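Local coordinates for chitinase (Thermococcus chitonophagus, PDB 5XSW), which probably cleaves chitin internally as an endochitinase, in a mainly helical domain that binds a chitin-type glycan and follows an N-terminal beta-sandwich, at residues Asp275-Val280 / Arg410-Arg415; Gly255-Ile260 / Asp266-Thr271; Ser350-Lys355 / Lys364-Glu369. All coordinates share one frame; numbering follows the deposited sequence.

Contact 1 of 3, residues Asp275-Val280 / Arg410-Arg415; sequences DDYMKV and RQKFFR
Tyr277 and Lys412 bury most of the surface where the C-terminal ends of helices 274-278 and 399-412 meet in the helical domain. The Tyr277 hydroxyl donates to the main-chain O of Lys412 at 2.6 Å. It arrives in the carbonyl plane, on a lone pair, with a C=O...OH angle of 118°. Phe413 is the first residue past the helix, so the phenol binds the carbonyl of its last helical residue. The aliphatic part of Lys412 crosses the phenol, its CB lying 3.6 Å from Tyr277 OH and its CD 4.0 Å from Tyr277 CE1. On the CE2 side, the edge of the Tyr277 ring is directed at the face of Phe413 in an offset edge-to-face pair. The ring centroids are 5.9 Å apart and the planes stand at 90°. A phenylalanine in place of Tyr277 would probably leave the Lys412 carbonyl without its side-chain donor. Thr291 and Ile294 of helix 288-311 touch Lys412 and Phe413 respectively, so that helix packs against both residues. On the more exposed side, a bend in the Lys412 chain (chi2 -67°) carries NZ over to Asp276, the two side chains crossing at about a right angle. NZ gives a salt bridge of 2.6 Å to Asp276 OD2, on the syn lone pair. One water closes the ring of polar atoms, donating to Asp276 OD1 at 3.2 Å and accepting from Lys412 NZ at 3.1 Å.

Contact 2 of 3, residues Gly255-Ile260 / Asp266-Thr271; sequences GNFNQI and DIFPDT. With PO4 (phosphate ion), chain E; PO4 (phosphate ion), chain M.
Phe268 lies against Ile260 and Phe257, closing the loop that follows helix 254-263 back onto one side of that helix. The close-packed part has no hydrogen bond between the segments and rests on apolar side chains and one main-chain carbonyl. Phe268 CD2 comes to 3.8 Å from the main-chain O of Ile260, and the neighbouring ring atom meets the aliphatic branch, Phe268 CE2 lying 4.1 Å from Ile260 CG1. Ile260 CG1 stands between its own backbone N and carbonyl carbon (chi1 64°), which sends the branch on to CD1, 4.2 Å from Phe268 CZ. The Phe257 ring is a looser neighbour: its CE1 is 4.4 Å from Phe268 CE1, and the planes are inclined at 65°. Ile267 CG2 covers part of one Phe268 face, while Val295 of helix 288-311 touches both Phe257 and Ile260. Past Phe268 the side chains no longer meet residues 255-260, and Asp270 and Thr271 are exposed, Asp270 holding Arg415 in a salt bridge. The other side of the helix is polar and faces the second subunit across two phosphate ions, probably from the crystallisation liquor. Asn256 ND2 donates to O1 of the chain E phosphate at 3.1 Å, nearly straight at 160°. The extended Gln259 chain brings NE2 to O2 of the same ion at 2.6 Å. Near the helix start, Gly255 N donates to O1 of the chain M phosphate at 3.0 Å; Gln259 and Asn256 of the second subunit also hold phosphate. The helix is thus amphipathic: its apolar side is packed by the returning loop and helix 288-311, and its polar side forms a subunit interface with anions bound at the helix N terminus.

Contact 3 of 3, residues Ser350-Lys355 / Lys364-Glu369; sequences SDNWEK and KEFNME
Asn352 ND2 is hydrogen-bonded to the carbonyl of Leu346, while the CB of the same residue packs on Phe366, where helices 353-357 and 362-365, two short helices joined by a brief loop, come together. Asn352 sits at the N-cap position, but its side chain makes no capping bond. Before helix 353-357 the chain makes a type I beta turn, with Trp353 N bonded to Ser350 O at 3.1 Å. Phe366 and Lys355 carry about equal, the largest, shares of the buried surface, the ring lying against Asn352 and Lys355. Ring and lysine chain lie alongside each other in opposite senses, Lys355 CG approaching Phe366 CE1 at 3.9 Å. Ile348 also touches this ring. Glu365 OE1 and Lys355 NZ form a long salt bridge of 3.9 Å, which suggests a weak electrostatic pull rather than a firm bond. Lys355 starts out with CG anti to the backbone N (chi1 -177°) and stays extended until a turn at its last bond (chi4 107°) leaves NZ farther from Glu365 OE1 than CE is, at 3.3 Å. This region precedes the glycan-pocket residues Phe371, Gly372 and His374, and the side chain of Phe366 is about 13 Å from a bound N-acetylglucosamine. Asn352 meets the ring edge with CB, 3.7 Å from Phe366 CE2, while its main-chain O lies in the ring plane 3.9 Å from Phe366 CZ.

How the contacts relate
From the N terminus, the chain first passes through the beta-stranded domain, then enters the helical one. Contact 2 comes first, closing a tight loop after helix 254-263. Contact 1 opens just beyond it at helix 274-278 and closes some 130 residues later, at the end of helix 399-412. Contact 3 is nested inside that long, mostly helical excursion as a short local helix-loop-helix closure. Contacts 1 and 2 are continuous: Ile267 pairs with Phe414 through the backbone, Arg415 reaches Asp270, and Tyr277 packs on Phe257. Contact 3 stands apart, its centre about 37 Å from that of contact 1, on the opposite side of the chain's centre.

Contact 1 of 3, residues Asp275-Val280 / Arg410-Arg415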
# COMPACT_ATOMS: atom_id res chain seq x y z
N ASP A 275 5.33 -11.09 3.02
CA ASP A 275 5.11 -12.53 3.25
C ASP A 275 5.93 -12.99 4.47
O ASP A 275 5.45 -13.78 5.29
CB ASP A 275 5.46 -13.40 1.97
CG ASP A 275 4.45 -13.17 0.78
OD1 ASP A 275 3.64 -12.20 0.76
OD2 ASP A 275 4.49 -13.95 -0.21
N ASP A 276 7.13 -12.46 4.66
CA ASP A 276 7.89 -12.86 5.83
C ASP A 276 7.18 -12.51 7.18
O ASP A 276 7.30 -13.26 8.18
CB ASP A 276 9.27 -12.20 5.83
CG ASP A 276 10.13 -12.62 7.06
OD1 ASP A 276 10.16 -13.83 7.32
OD2 ASP A 276 10.78 -11.78 7.77
N TYR A 277 6.48 -11.37 7.22
CA TYR A 277 5.86 -10.88 8.47
C TYR A 277 4.49 -11.50 8.67
O TYR A 277 4.06 -11.62 9.80
CB TYR A 277 5.72 -9.34 8.49
CG TYR A 277 7.01 -8.64 8.90
CD1 TYR A 277 8.24 -8.93 8.26
CD2 TYR A 277 7.02 -7.71 9.94
CE1 TYR A 277 9.40 -8.30 8.64
CE2 TYR A 277 8.16 -7.05 10.30
CZ TYR A 277 9.37 -7.37 9.66
OH TYR A 277 10.53 -6.74 10.01
N MET A 278 3.78 -11.88 7.59
CA MET A 278 2.38 -12.27 7.70
C MET A 278 2.16 -13.79 7.52
O MET A 278 1.22 -14.36 8.06
CB MET A 278 1.50 -11.57 6.65
CG MET A 278 1.56 -9.98 6.67
SD MET A 278 1.31 -9.41 8.40
CE MET A 278 -0.22 -10.12 8.63
N LYS A 279 3.00 -14.44 6.71
CA LYS A 279 2.69 -15.82 6.32
C LYS A 279 3.13 -16.83 7.40
O LYS A 279 4.31 -17.04 7.64
CB LYS A 279 3.36 -16.17 4.95
CG LYS A 279 2.96 -17.62 4.43
CD LYS A 279 3.85 -17.91 3.12
CE LYS A 279 3.49 -19.29 2.52
NZ LYS A 279 4.66 -19.76 1.72
N VAL A 280 2.17 -17.49 8.02
CA VAL A 280 2.46 -18.41 9.10
C VAL A 280 2.49 -19.81 8.49
O VAL A 280 2.56 -19.95 7.28
CB VAL A 280 1.43 -18.33 10.24
CG1 VAL A 280 1.50 -16.94 10.99
CG2 VAL A 280 0.02 -18.59 9.72
N ARG A 410 13.50 -8.07 18.23
CA ARG A 410 14.68 -7.28 17.82
C ARG A 410 14.99 -7.40 16.33
O ARG A 410 15.44 -6.43 15.70
CB ARG A 410 15.91 -7.73 18.61
CG ARG A 410 17.09 -6.77 18.47
CD ARG A 410 18.17 -7.12 19.46
NE ARG A 410 19.29 -6.17 19.41
CZ ARG A 410 20.49 -6.42 19.93
NH1 ARG A 410 20.73 -7.58 20.55
NH2 ARG A 410 21.46 -5.51 19.83
N GLN A 411 14.79 -8.59 15.77
CA GLN A 411 15.01 -8.80 14.33
C GLN A 411 13.99 -8.10 13.45
O GLN A 411 14.30 -7.65 12.33
CB GLN A 411 14.94 -10.28 13.97
CG GLN A 411 16.11 -11.13 14.53
CD GLN A 411 15.87 -12.66 14.39
OE1 GLN A 411 14.85 -13.11 13.82
NE2 GLN A 411 16.81 -13.45 14.90
N LYS A 412 12.74 -8.06 13.90
CA LYS A 412 11.68 -7.61 13.00
C LYS A 412 11.13 -6.19 13.23
O LYS A 412 10.51 -5.63 12.32
CB LYS A 412 10.51 -8.60 13.08
CG LYS A 412 11.00 -10.08 12.85
CD LYS A 412 11.50 -10.26 11.40
CE LYS A 412 12.00 -11.75 11.17
NZ LYS A 412 12.44 -11.87 9.73
N PHE A 413 11.33 -5.64 14.42
CA PHE A 413 10.86 -4.29 14.71
C PHE A 413 11.97 -3.32 15.16
O PHE A 413 13.06 -3.74 15.53
CB PHE A 413 9.72 -4.36 15.75
CG PHE A 413 8.54 -5.18 15.25
CD1 PHE A 413 7.75 -4.72 14.19
CD2 PHE A 413 8.25 -6.39 15.81
CE1 PHE A 413 6.67 -5.45 13.71
CE2 PHE A 413 7.16 -7.15 15.36
CZ PHE A 413 6.38 -6.72 14.29
N PHE A 414 11.66 -2.03 15.07
CA PHE A 414 12.62 -0.94 15.33
C PHE A 414 13.65 -0.89 14.23
O PHE A 414 13.83 -1.85 13.45
CB PHE A 414 13.32 -1.06 16.69
CG PHE A 414 12.38 -1.09 17.86
CD1 PHE A 414 11.83 0.08 18.34
CD2 PHE A 414 12.09 -2.29 18.50
CE1 PHE A 414 10.95 0.06 19.45
CE2 PHE A 414 11.22 -2.33 19.58
CZ PHE A 414 10.64 -1.15 20.07
N ARG A 415 14.30 0.24 14.18
CA ARG A 415 15.28 0.61 13.16
C ARG A 415 16.60 0.75 13.92
O ARG A 415 16.60 1.05 15.11
CB ARG A 415 14.76 1.91 12.49
CG ARG A 415 15.51 2.57 11.41
CD ARG A 415 14.67 3.71 10.81
NE ARG A 415 13.56 3.15 10.03
CZ ARG A 415 13.51 3.11 8.71
NH1 ARG A 415 14.49 3.65 7.98
NH2 ARG A 415 12.46 2.54 8.12
O HOH W 1 11.79 -14.89 9.88

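Contact 2 of 3, residues Gly255-Ile260 / Asp266-Thr271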
# COMPACT_ATOMS: atom_id res chain seq x y z
N GLY A 255 -0.31 -4.22 -0.28
CA GLY A 255 -0.42 -2.76 -0.45
C GLY A 255 -0.54 -2.09 0.95
O GLY A 255 0.17 -1.13 1.26
N ASN A 256 -1.44 -2.59 1.78
CA ASN A 256 -1.61 -2.06 3.15
C ASN A 256 -0.33 -2.20 3.98
O ASN A 256 0.07 -1.27 4.69
CB ASN A 256 -2.77 -2.77 3.84
CG ASN A 256 -3.02 -2.22 5.28
OD1 ASN A 256 -2.59 -2.84 6.23
ND2 ASN A 256 -3.73 -1.10 5.42
N PHE A 257 0.37 -3.34 3.82
CA PHE A 257 1.68 -3.52 4.49
C PHE A 257 2.68 -2.50 4.06
O PHE A 257 3.44 -1.91 4.87
CB PHE A 257 2.22 -4.96 4.20
CG PHE A 257 3.42 -5.32 5.00
CD1 PHE A 257 3.28 -5.89 6.25
CD2 PHE A 257 4.71 -5.10 4.48
CE1 PHE A 257 4.43 -6.26 7.05
CE2 PHE A 257 5.87 -5.47 5.21
CZ PHE A 257 5.75 -6.03 6.52
N ASN A 258 2.77 -2.30 2.74
CA ASN A 258 3.67 -1.29 2.19
C ASN A 258 3.35 0.12 2.77
O ASN A 258 4.23 0.89 3.12
CB ASN A 258 3.52 -1.27 0.64
CG ASN A 258 4.44 -0.23 -0.05
OD1 ASN A 258 4.17 0.98 -0.05
ND2 ASN A 258 5.51 -0.70 -0.65
N GLN A 259 2.08 0.42 2.84
CA GLN A 259 1.68 1.74 3.36
C GLN A 259 2.03 1.93 4.87
O GLN A 259 2.55 2.99 5.30
CB GLN A 259 0.18 1.90 3.10
CG GLN A 259 -0.48 3.14 3.69
CD GLN A 259 -1.97 3.11 3.43
OE1 GLN A 259 -2.51 3.97 2.73
NE2 GLN A 259 -2.62 2.07 3.90
N ILE A 260 1.77 0.92 5.69
CA ILE A 260 2.08 1.13 7.12
C ILE A 260 3.56 1.09 7.40
O ILE A 260 4.05 1.83 8.26
CB ILE A 260 1.35 0.14 8.07
CG1 ILE A 260 1.77 -1.29 7.83
CG2 ILE A 260 -0.17 0.34 7.95
CD1 ILE A 260 0.94 -2.31 8.67
N ASP A 266 9.63 4.30 12.39
CA ASP A 266 10.13 3.93 13.72
C ASP A 266 9.80 2.51 14.09
O ASP A 266 10.46 1.94 14.94
CB ASP A 266 9.57 4.87 14.81
CG ASP A 266 10.08 6.30 14.60
OD1 ASP A 266 11.27 6.52 14.91
OD2 ASP A 266 9.32 7.16 14.09
N ILE A 267 8.75 1.95 13.50
CA ILE A 267 8.37 0.56 13.85
C ILE A 267 9.00 -0.49 12.87
O ILE A 267 9.48 -1.53 13.30
CB ILE A 267 6.83 0.39 13.86
CG1 ILE A 267 6.21 1.29 14.96
CG2 ILE A 267 6.42 -1.08 14.16
CD1 ILE A 267 4.65 1.35 14.90
N PHE A 268 9.01 -0.18 11.58
CA PHE A 268 9.44 -1.15 10.55
C PHE A 268 10.79 -0.80 9.97
O PHE A 268 10.94 0.30 9.46
CB PHE A 268 8.41 -1.18 9.41
CG PHE A 268 7.10 -1.72 9.82
CD1 PHE A 268 6.89 -3.10 9.94
CD2 PHE A 268 6.04 -0.86 10.11
CE1 PHE A 268 5.65 -3.61 10.32
CE2 PHE A 268 4.83 -1.36 10.50
CZ PHE A 268 4.62 -2.73 10.60
N PRO A 269 11.76 -1.75 10.02
CA PRO A 269 12.99 -1.50 9.26
C PRO A 269 12.72 -1.57 7.75
O PRO A 269 11.72 -2.15 7.33
CB PRO A 269 13.93 -2.64 9.73
CG PRO A 269 12.98 -3.81 10.06
CD PRO A 269 11.71 -3.10 10.62
N ASP A 270 13.62 -1.00 6.94
CA ASP A 270 13.41 -0.96 5.50
C ASP A 270 13.37 -2.36 4.88
O ASP A 270 12.84 -2.51 3.78
CB ASP A 270 14.54 -0.14 4.81
CG ASP A 270 14.45 1.38 5.13
OD1 ASP A 270 13.36 1.87 5.48
OD2 ASP A 270 15.47 2.08 5.00
N THR A 271 13.93 -3.35 5.60
CA THR A 271 14.00 -4.74 5.12
C THR A 271 12.67 -5.48 5.27
O THR A 271 12.52 -6.57 4.76
CB THR A 271 15.04 -5.55 5.88
OG1 THR A 271 14.87 -5.35 7.30
CG2 THR A 271 16.47 -5.12 5.48
P PO4 E . -6.01 1.31 3.25
O1 PO4 E . -5.39 -0.02 2.99
O2 PO4 E . -5.20 2.23 4.12
O3 PO4 E . -6.26 1.92 1.90
O4 PO4 E . -7.27 1.27 4.01
P PO4 M . -1.75 -5.55 -3.52
O1 PO4 M . -1.55 -6.18 -2.17
O2 PO4 M . -2.44 -6.57 -4.38
O3 PO4 M . -0.45 -5.26 -4.22
O4 PO4 M . -2.60 -4.36 -3.31

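Contact 3 of 3, residues Ser350-Lys355 / Lys364-Glu369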
# COMPACT_ATOMS: atom_id res chain seq x y z
N SER A 350 -18.76 14.53 9.57
CA SER A 350 -19.08 15.82 8.96
C SER A 350 -20.53 15.77 8.55
O SER A 350 -21.43 15.87 9.42
CB SER A 350 -18.14 16.14 7.78
OG SER A 350 -18.03 15.02 6.89
N ASP A 351 -20.80 15.52 7.28
CA ASP A 351 -22.17 15.57 6.74
C ASP A 351 -23.17 14.73 7.51
O ASP A 351 -24.35 15.12 7.61
CB ASP A 351 -22.23 15.13 5.27
CG ASP A 351 -21.16 15.75 4.41
OD1 ASP A 351 -20.33 16.53 4.93
OD2 ASP A 351 -21.10 15.42 3.21
N ASN A 352 -22.76 13.57 8.01
CA ASN A 352 -23.74 12.66 8.60
C ASN A 352 -23.58 12.50 10.12
O ASN A 352 -24.07 11.56 10.72
CB ASN A 352 -23.71 11.29 7.89
CG ASN A 352 -24.11 11.41 6.44
OD1 ASN A 352 -25.11 12.05 6.15
ND2 ASN A 352 -23.31 10.87 5.53
N TRP A 353 -22.96 13.49 10.73
CA TRP A 353 -22.75 13.49 12.17
C TRP A 353 -23.97 13.14 13.03
O TRP A 353 -23.90 12.24 13.89
CB TRP A 353 -22.20 14.84 12.56
CG TRP A 353 -21.96 15.08 14.01
CD1 TRP A 353 -22.79 15.76 14.89
CD2 TRP A 353 -20.81 14.70 14.75
NE1 TRP A 353 -22.21 15.80 16.12
CE2 TRP A 353 -20.99 15.16 16.08
CE3 TRP A 353 -19.65 13.98 14.43
CZ2 TRP A 353 -20.05 14.95 17.08
CZ3 TRP A 353 -18.71 13.77 15.44
CH2 TRP A 353 -18.91 14.25 16.74
N GLU A 354 -25.09 13.81 12.80
CA GLU A 354 -26.23 13.62 13.69
C GLU A 354 -26.81 12.26 13.54
O GLU A 354 -27.17 11.62 14.54
CB GLU A 354 -27.34 14.68 13.43
CG GLU A 354 -26.92 16.07 13.89
CD GLU A 354 -26.73 16.15 15.43
OE1 GLU A 354 -27.36 15.36 16.17
OE2 GLU A 354 -25.93 17.00 15.89
N LYS A 355 -26.95 11.82 12.29
CA LYS A 355 -27.40 10.47 12.05
C LYS A 355 -26.46 9.45 12.72
O LYS A 355 -26.93 8.43 13.20
CB LYS A 355 -27.44 10.19 10.53
CG LYS A 355 -27.97 8.82 10.10
CD LYS A 355 -28.01 8.71 8.53
CE LYS A 355 -28.80 7.47 8.01
NZ LYS A 355 -30.16 7.81 7.38
N LYS A 364 -25.70 -0.79 10.97
CA LYS A 364 -26.95 -1.03 10.24
C LYS A 364 -27.50 0.23 9.61
O LYS A 364 -28.03 0.20 8.50
CB LYS A 364 -28.00 -1.65 11.17
CG LYS A 364 -27.69 -3.11 11.49
CD LYS A 364 -28.86 -3.68 12.30
CE LYS A 364 -28.49 -5.01 12.95
NZ LYS A 364 -29.59 -5.53 13.83
N GLU A 365 -27.33 1.34 10.29
CA GLU A 365 -27.80 2.61 9.74
C GLU A 365 -26.98 3.06 8.55
O GLU A 365 -27.50 3.74 7.68
CB GLU A 365 -27.75 3.68 10.80
CG GLU A 365 -28.94 3.65 11.67
CD GLU A 365 -29.60 5.00 11.68
OE1 GLU A 365 -29.77 5.56 10.56
OE2 GLU A 365 -29.90 5.50 12.79
N PHE A 366 -25.69 2.76 8.56
CA PHE A 366 -24.78 3.24 7.54
C PHE A 366 -24.37 2.18 6.52
O PHE A 366 -23.53 2.43 5.68
CB PHE A 366 -23.55 3.86 8.19
CG PHE A 366 -23.77 5.26 8.67
CD1 PHE A 366 -24.45 5.50 9.85
CD2 PHE A 366 -23.33 6.33 7.93
CE1 PHE A 366 -24.66 6.79 10.28
CE2 PHE A 366 -23.53 7.62 8.36
CZ PHE A 366 -24.20 7.85 9.54
N ASN A 367 -24.97 1.01 6.62
CA ASN A 367 -24.61 -0.08 5.72
C ASN A 367 -23.11 -0.37 5.70
O ASN A 367 -22.50 -0.43 4.65
CB ASN A 367 -25.16 0.20 4.32
CG ASN A 367 -26.66 0.34 4.32
OD1 ASN A 367 -27.38 -0.62 4.57
ND2 ASN A 367 -27.14 1.55 4.06
N MET A 368 -22.54 -0.50 6.89
CA MET A 368 -21.12 -0.75 7.08
C MET A 368 -20.87 -2.19 7.49
O MET A 368 -20.09 -2.47 8.39
CB MET A 368 -20.49 0.18 8.10
CG MET A 368 -20.98 1.60 8.07
SD MET A 368 -20.51 2.36 9.62
CE MET A 368 -18.83 1.84 9.78
N GLU A 369 -21.58 -3.11 6.87
CA GLU A 369 -21.38 -4.51 7.16
C GLU A 369 -19.98 -4.99 6.80
O GLU A 369 -19.43 -5.86 7.46
CB GLU A 369 -22.43 -5.37 6.46
CG GLU A 369 -22.47 -6.77 7.01
CD GLU A 369 -23.82 -7.41 6.91
OE1 GLU A 369 -24.69 -6.85 6.22
OE2 GLU A 369 -24.01 -8.48 7.51